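Local coordinates for putative hexulose 6 phosphate synthase (Salmonella typhimurium, PDB 3F4W), which is of unknown function but adopts a TIM-barrel fold and is probably an enzyme of the HUMPS family, at residues Asp8-Thr11 against Leu12-Met16; Gly85-Asp88 against Val89-Gln93; Val113-Leu116 against Pro117-Val120. One frame throughout, in Å; residues are numbered along the deposited sequence.

Contact 1: residues Asp8-Thr11 against Leu12-Met16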
loop_
_atom_site.group_PDB
_atom_site.type_symbol
_atom_site.label_atom_id
_atom_site.label_comp_id
_atom_site.label_asym_id
_atom_site.label_seq_id
_atom_site.Cartn_x
_atom_site.Cartn_y
_atom_site.Cartn_z
ATOM N N ASP A 8 5.551 0.840 13.402
ATOM C CA ASP A 8 4.921 -0.126 12.507
ATOM C C ASP A 8 3.838 -0.984 13.166
ATOM O O ASP A 8 2.694 -1.009 12.711
ATOM C CB ASP A 8 5.980 -1.018 11.852
ATOM C CG ASP A 8 6.737 -0.309 10.735
ATOM O OD1 ASP A 8 6.239 0.722 10.233
ATOM O OD2 ASP A 8 7.830 -0.786 10.354
ATOM N N GLU A 9 4.198 -1.684 14.237
ATOM C CA GLU A 9 3.327 -2.718 14.786
ATOM C C GLU A 9 2.621 -2.334 16.086
ATOM O O GLU A 9 2.006 -3.181 16.736
ATOM C CB GLU A 9 4.119 -4.014 14.965
ATOM C CG GLU A 9 4.826 -4.460 13.688
ATOM C CD GLU A 9 5.523 -5.799 13.832
ATOM O OE1 GLU A 9 5.395 -6.426 14.904
ATOM O OE2 GLU A 9 6.200 -6.223 12.870
ATOM N N LEU A 10 2.696 -1.060 16.455
ATOM C CA LEU A 10 2.060 -0.594 17.683
ATOM C C LEU A 10 0.616 -0.189 17.430
ATOM O O LEU A 10 0.256 0.204 16.321
ATOM C CB LEU A 10 2.822 0.599 18.268
ATOM C CG LEU A 10 4.247 0.379 18.775
ATOM C CD1 LEU A 10 4.787 1.663 19.392
ATOM C CD2 LEU A 10 4.279 -0.757 19.786
ATOM N N THR A 11 -0.211 -0.285 18.466
ATOM C CA THR A 11 -1.550 0.282 18.421
ATOM C C THR A 11 -1.431 1.761 18.758
ATOM O O THR A 11 -0.397 2.199 19.259
ATOM C CB THR A 11 -2.471 -0.379 19.450
ATOM O OG1 THR A 11 -2.027 -0.041 20.769
ATOM C CG2 THR A 11 -2.453 -1.892 19.286
ATOM N N LEU A 12 -2.479 2.533 18.492
ATOM C CA LEU A 12 -2.439 3.963 18.790
ATOM C C LEU A 12 -2.175 4.255 20.273
ATOM O O LEU A 12 -1.339 5.097 20.595
ATOM C CB LEU A 12 -3.710 4.672 18.309
ATOM C CG LEU A 12 -3.730 6.184 18.545
ATOM C CD1 LEU A 12 -2.467 6.845 18.001
ATOM C CD2 LEU A 12 -4.973 6.806 17.931
ATOM N N PRO A 13 -2.885 3.565 21.184
ATOM C CA PRO A 13 -2.597 3.792 22.605
ATOM C C PRO A 13 -1.160 3.413 22.969
ATOM O O PRO A 13 -0.526 4.089 23.782
ATOM C CB PRO A 13 -3.593 2.871 23.317
ATOM C CG PRO A 13 -4.706 2.693 22.338
ATOM C CD PRO A 13 -4.050 2.683 20.990
ATOM N N GLU A 14 -0.654 2.344 22.365
ATOM C CA GLU A 14 0.724 1.931 22.600
ATOM C C GLU A 14 1.714 2.971 22.080
ATOM O O GLU A 14 2.732 3.237 22.713
ATOM C CB GLU A 14 1.001 0.576 21.951
ATOM C CG GLU A 14 0.358 -0.594 22.669
ATOM C CD GLU A 14 0.580 -1.914 21.947
ATOM O OE1 GLU A 14 0.860 -1.891 20.729
ATOM O OE2 GLU A 14 0.474 -2.972 22.599
ATOM N N ALA A 15 1.405 3.553 20.925
ATOM C CA ALA A 15 2.283 4.538 20.298
ATOM C C ALA A 15 2.320 5.845 21.081
ATOM O O ALA A 15 3.369 6.477 21.202
ATOM C CB ALA A 15 1.848 4.796 18.861
ATOM N N MET A 16 1.168 6.254 21.600
ATOM C CA MET A 16 1.082 7.489 22.372
ATOM C C MET A 16 1.938 7.405 23.631
ATOM O O MET A 16 2.588 8.378 24.021
ATOM C CB MET A 16 -0.372 7.793 22.736
ATOM C CG MET A 16 -1.264 8.009 21.528
ATOM S SD MET A 16 -0.823 9.481 20.590
ATOM C CE MET A 16 -1.807 10.726 21.415
HETATM O O HOH W 1 0.727 -3.878 18.930
#
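A capping box closes the N-terminus of helix 12-22, formed by Thr11 at the N-cap and Glu14 three residues on. Each residue's side chain takes the other's backbone N-H: Glu14 N donates to Thr11 OG1 at 3.2 Å, and Thr11 N donates to Glu14 OE1 at 3.0 Å. The second bond is nearly straight, 170° at the hydrogen, and reaches OE1 on its anti side, tilted 30° out of the carboxylate plane. Thr11 OG1 sits between its own backbone N and carbonyl carbon (chi1 67°), which turns the hydroxyl over the first turn, 3.1 Å from Glu14 CG; Thr11 CG2 also touches the carboxylate, 3.6 Å from Glu14 OE1. Beyond CG the Glu14 chain runs extended, carrying the carboxylate back past Thr11 to the loop. There a water donates to Glu14 OE1 at 2.7 Å and also to Glu9 O, so that OE1 accepts two bonds and ties the loop to the helix start. The regular helix pattern begins with Ala15 N donating to Thr11 O at 2.8 Å. Leu10 packs beside the box, CD2 against Glu14 OE1 and CB and CD1 3.9 Å from Ala15 CA. The N-terminal end of the helix would probably stabilise the negative charge of the Glu14 carboxylate. The turn follows strand 2-7 of the barrel; Leu12 and Ala15 pack on Phe35 and Thr11 on Arg38 of helix 33-39, and Leu12 also reaches Asn42 and Ala46 of helix 42-50.

Contact 2: residues Gly85-Asp88 against Val89-Gln93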
loop_
_atom_site.group_PDB
_atom_site.type_symbol
_atom_site.label_atom_id
_atom_site.label_comp_id
_atom_site.label_asym_id
_atom_site.label_seq_id
_atom_site.Cartn_x
_atom_site.Cartn_y
_atom_site.Cartn_z
ATOM N N GLY A 85 7.898 3.815 -5.502
ATOM C CA GLY A 85 8.651 4.085 -6.713
ATOM C C GLY A 85 8.294 3.133 -7.841
ATOM O O GLY A 85 8.487 3.451 -9.014
ATOM N N VAL A 86 7.764 1.963 -7.491
ATOM C CA VAL A 86 7.414 0.968 -8.499
ATOM C C VAL A 86 6.075 1.258 -9.170
ATOM O O VAL A 86 5.710 0.594 -10.135
ATOM C CB VAL A 86 7.398 -0.473 -7.928
ATOM C CG1 VAL A 86 8.810 -0.922 -7.585
ATOM C CG2 VAL A 86 6.491 -0.566 -6.718
ATOM N N THR A 87 5.345 2.249 -8.663
ATOM C CA THR A 87 4.052 2.589 -9.249
ATOM C C THR A 87 4.204 3.467 -10.489
ATOM O O THR A 87 5.300 3.919 -10.816
ATOM C CB THR A 87 3.110 3.282 -8.242
ATOM O OG1 THR A 87 1.764 3.210 -8.729
ATOM C CG2 THR A 87 3.497 4.742 -8.045
ATOM N N ASP A 88 3.092 3.709 -11.173
ATOM C CA ASP A 88 3.103 4.488 -12.405
ATOM C C ASP A 88 3.472 5.941 -12.120
ATOM O O ASP A 88 3.128 6.484 -11.066
ATOM C CB ASP A 88 1.732 4.403 -13.085
ATOM C CG ASP A 88 1.767 4.832 -14.541
ATOM O OD1 ASP A 88 1.583 3.961 -15.422
ATOM O OD2 ASP A 88 1.981 6.035 -14.805
ATOM N N VAL A 89 4.176 6.572 -13.055
ATOM C CA VAL A 89 4.545 7.976 -12.895
ATOM C C VAL A 89 3.327 8.884 -12.725
ATOM O O VAL A 89 3.405 9.907 -12.045
ATOM C CB VAL A 89 5.421 8.486 -14.059
ATOM C CG1 VAL A 89 6.770 7.832 -14.007
ATOM C CG2 VAL A 89 4.753 8.209 -15.396
ATOM N N LEU A 90 2.213 8.509 -13.349
ATOM C CA LEU A 90 0.942 9.217 -13.188
ATOM C C LEU A 90 0.567 9.341 -11.716
ATOM O O LEU A 90 0.155 10.405 -11.249
ATOM C CB LEU A 90 -0.176 8.457 -13.913
ATOM C CG LEU A 90 -0.552 8.805 -15.356
ATOM C CD1 LEU A 90 0.541 9.577 -16.049
ATOM C CD2 LEU A 90 -0.926 7.541 -16.134
ATOM N N THR A 91 0.692 8.233 -10.994
ATOM C CA THR A 91 0.354 8.192 -9.577
ATOM C C THR A 91 1.334 9.018 -8.748
ATOM O O THR A 91 0.936 9.757 -7.852
ATOM C CB THR A 91 0.312 6.738 -9.065
ATOM O OG1 THR A 91 -0.748 6.036 -9.724
ATOM C CG2 THR A 91 0.080 6.693 -7.567
ATOM N N ILE A 92 2.620 8.897 -9.052
ATOM C CA ILE A 92 3.618 9.678 -8.338
ATOM C C ILE A 92 3.343 11.163 -8.526
ATOM O O ILE A 92 3.395 11.940 -7.574
ATOM C CB ILE A 92 5.039 9.316 -8.784
ATOM C CG1 ILE A 92 5.414 7.947 -8.208
ATOM C CG2 ILE A 92 6.030 10.387 -8.340
ATOM C CD1 ILE A 92 6.724 7.406 -8.693
ATOM N N GLN A 93 3.012 11.547 -9.751
ATOM C CA GLN A 93 2.733 12.944 -10.058
ATOM C C GLN A 93 1.455 13.466 -9.387
ATOM O O GLN A 93 1.384 14.637 -9.015
ATOM C CB GLN A 93 2.682 13.151 -11.576
ATOM C CG GLN A 93 4.021 12.911 -12.256
ATOM C CD GLN A 93 4.025 13.312 -13.717
ATOM O OE1 GLN A 93 4.928 14.017 -14.178
ATOM N NE2 GLN A 93 3.017 12.864 -14.456
#
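Asp88 caps the N-terminus of helix 89-102, and its side chain folds over the first turn. CB lies 3.3 Å from Val89 N; CG is anti to the backbone N (chi1 -163°), which swings the carboxylate alongside the start of the helix. At the tip OD2 accepts from Leu90 N at 2.9 Å, through its anti lone pair and with 166° at the hydrogen. The same oxygen is lined by carbon, with Leu90 CB at 3.4 Å and Leu90 CD2 on one flank and Val89 CG2 on another. The other oxygen, OD1, turns to the second subunit, where it forms a salt bridge with Arg144 and a hydrogen bond with Gln139 of that chain. Asp88 O receives Ile92 N at 3.2 Å and, weakly, Thr91 N. Behind the cap Thr87 and Ile92 lie side by side, their chains pointing opposite ways, Thr87 CG2 3.7 Å from Ile92 CG1; Thr87 OG1 bonds to Met63 O. Thr91 OG1 is hydrogen-bonded to Asp138 of the second subunit. One carboxylate thus serves a helix end and a subunit interface at once, and both the N-H groups of the first turn and Arg144 of the second subunit would be expected to favour its ionised form.

Contact 3: residues Val113-Leu116 against Pro117-Val120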
loop_
_atom_site.group_PDB
_atom_site.type_symbol
_atom_site.label_atom_id
_atom_site.label_comp_id
_atom_site.label_asym_id
_atom_site.label_seq_id
_atom_site.Cartn_x
_atom_site.Cartn_y
_atom_site.Cartn_z
ATOM N N VAL A 113 12.502 -1.695 -6.166
ATOM C CA VAL A 113 12.783 -1.166 -7.495
ATOM C C VAL A 113 13.937 -1.952 -8.121
ATOM O O VAL A 113 15.023 -2.040 -7.548
ATOM C CB VAL A 113 13.105 0.341 -7.457
ATOM C CG1 VAL A 113 13.751 0.787 -8.760
ATOM C CG2 VAL A 113 11.840 1.140 -7.181
ATOM N N ASP A 114 13.689 -2.526 -9.297
ATOM C CA ASP A 114 14.645 -3.422 -9.948
ATOM C C ASP A 114 15.826 -2.705 -10.602
ATOM O O ASP A 114 16.969 -3.131 -10.459
ATOM C CB ASP A 114 13.935 -4.312 -10.976
ATOM C CG ASP A 114 13.370 -5.581 -10.358
ATOM O OD1 ASP A 114 12.308 -6.055 -10.822
ATOM O OD2 ASP A 114 13.989 -6.104 -9.405
ATOM N N ASP A 115 15.546 -1.630 -11.331
ATOM C CA ASP A 115 16.595 -0.857 -11.988
ATOM C C ASP A 115 16.695 0.529 -11.362
ATOM O O ASP A 115 16.111 1.491 -11.855
ATOM C CB ASP A 115 16.325 -0.750 -13.491
ATOM C CG ASP A 115 17.519 -0.211 -14.267
ATOM O OD1 ASP A 115 18.482 0.280 -13.636
ATOM O OD2 ASP A 115 17.486 -0.276 -15.518
ATOM N N LEU A 116 17.448 0.615 -10.272
ATOM C CA LEU A 116 17.529 1.836 -9.479
ATOM C C LEU A 116 17.981 3.068 -10.278
ATOM O O LEU A 116 17.298 4.089 -10.272
ATOM C CB LEU A 116 18.422 1.604 -8.258
ATOM C CG LEU A 116 18.284 2.547 -7.060
ATOM C CD1 LEU A 116 16.823 2.822 -6.741
ATOM C CD2 LEU A 116 18.993 1.950 -5.856
ATOM N N PRO A 117 19.126 2.980 -10.979
ATOM C CA PRO A 117 19.580 4.167 -11.714
ATOM C C PRO A 117 18.567 4.668 -12.750
ATOM O O PRO A 117 18.292 5.865 -12.803
ATOM C CB PRO A 117 20.865 3.686 -12.401
ATOM C CG PRO A 117 21.345 2.558 -11.549
ATOM C CD PRO A 117 20.099 1.876 -11.061
ATOM N N ALA A 118 18.021 3.768 -13.561
ATOM C CA ALA A 118 17.039 4.162 -14.566
ATOM C C ALA A 118 15.804 4.787 -13.920
ATOM O O ALA A 118 15.271 5.786 -14.408
ATOM C CB ALA A 118 16.649 2.969 -15.429
ATOM N N ARG A 119 15.358 4.203 -12.812
ATOM C CA ARG A 119 14.139 4.657 -12.149
ATOM C C ARG A 119 14.347 6.028 -11.509
ATOM O O ARG A 119 13.472 6.898 -11.573
ATOM C CB ARG A 119 13.693 3.630 -11.101
ATOM C CG ARG A 119 12.248 3.776 -10.660
ATOM C CD ARG A 119 11.305 3.632 -11.843
ATOM N NE ARG A 119 9.913 3.816 -11.446
ATOM C CZ ARG A 119 8.906 3.965 -12.299
ATOM N NH1 ARG A 119 9.130 3.957 -13.604
ATOM N NH2 ARG A 119 7.675 4.134 -11.845
ATOM N N VAL A 120 15.507 6.218 -10.889
ATOM C CA VAL A 120 15.843 7.504 -10.287
ATOM C C VAL A 120 15.865 8.617 -11.330
ATOM O O VAL A 120 15.326 9.698 -11.101
ATOM C CB VAL A 120 17.192 7.451 -9.549
ATOM C CG1 VAL A 120 17.599 8.841 -9.088
ATOM C CG2 VAL A 120 17.105 6.502 -8.361
#
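This is a local contact at the start of helix 116-126, where the loop after strand 105-109 turns into the helix with Asp115 at the N-cap and a proline in the first turn. Two backbone bonds set the turn: Arg119 N donates to Asp115 O at 3.0 Å, and Val120 N to Leu116 O at 2.8 Å. Pro117 has no N-H to give, which suits a position where none is needed by the helix pattern. Asp115 has CG anti to its backbone N (chi1 -168°), which sets the carboxylate beside the first turn: OD1 is 3.4 Å from Pro117 CD, the two side chains crossing at about a right angle, and OD2 meets Ala118 CB, also at 3.4 Å. The approach of Leu116 CB to Pro117 CD, 3.3 Å, is tight. Further along, Leu116 CD1 meets Val120 CG2 at 4.0 Å. On another side of the turn Val113 CG1 packs on the aliphatic root of Arg119, 3.7 Å from CB, the two side chains crossing nearly perpendicularly; the Arg119 chain then bends at chi2 (59°) and its NE bonds to Gly85 O. Helix 147-156 packs against the opening turn, with Leu116 on Asp149, Pro117 on Thr152 and Val156, and Val120 on Met153, while Val113 lies on Val86 of the loop after strand 80-84.

All three contacts are helix starts that follow the C-terminal ends of barrel strands, the side where TIM-barrel enzymes carry their active sites: contact 1 comes after strand 2-7, contact 2 after strand 80-84 and contact 3 after strand 105-109. Contacts 2 and 3 belong to consecutive beta-alpha units and touch, their centres about 13 Å apart, joined through Arg119 and a pair of valines. Contact 1 stands apart, its centre about 30 Å from that of contact 2 and about 33 Å from that of contact 3, with the chain's centre between contacts 1 and 3. Contact 2 makes polar bonds to the second subunit, contact 1 meets it by packing, Glu9 on Phe68 of that chain, and contact 3 is untouched by it.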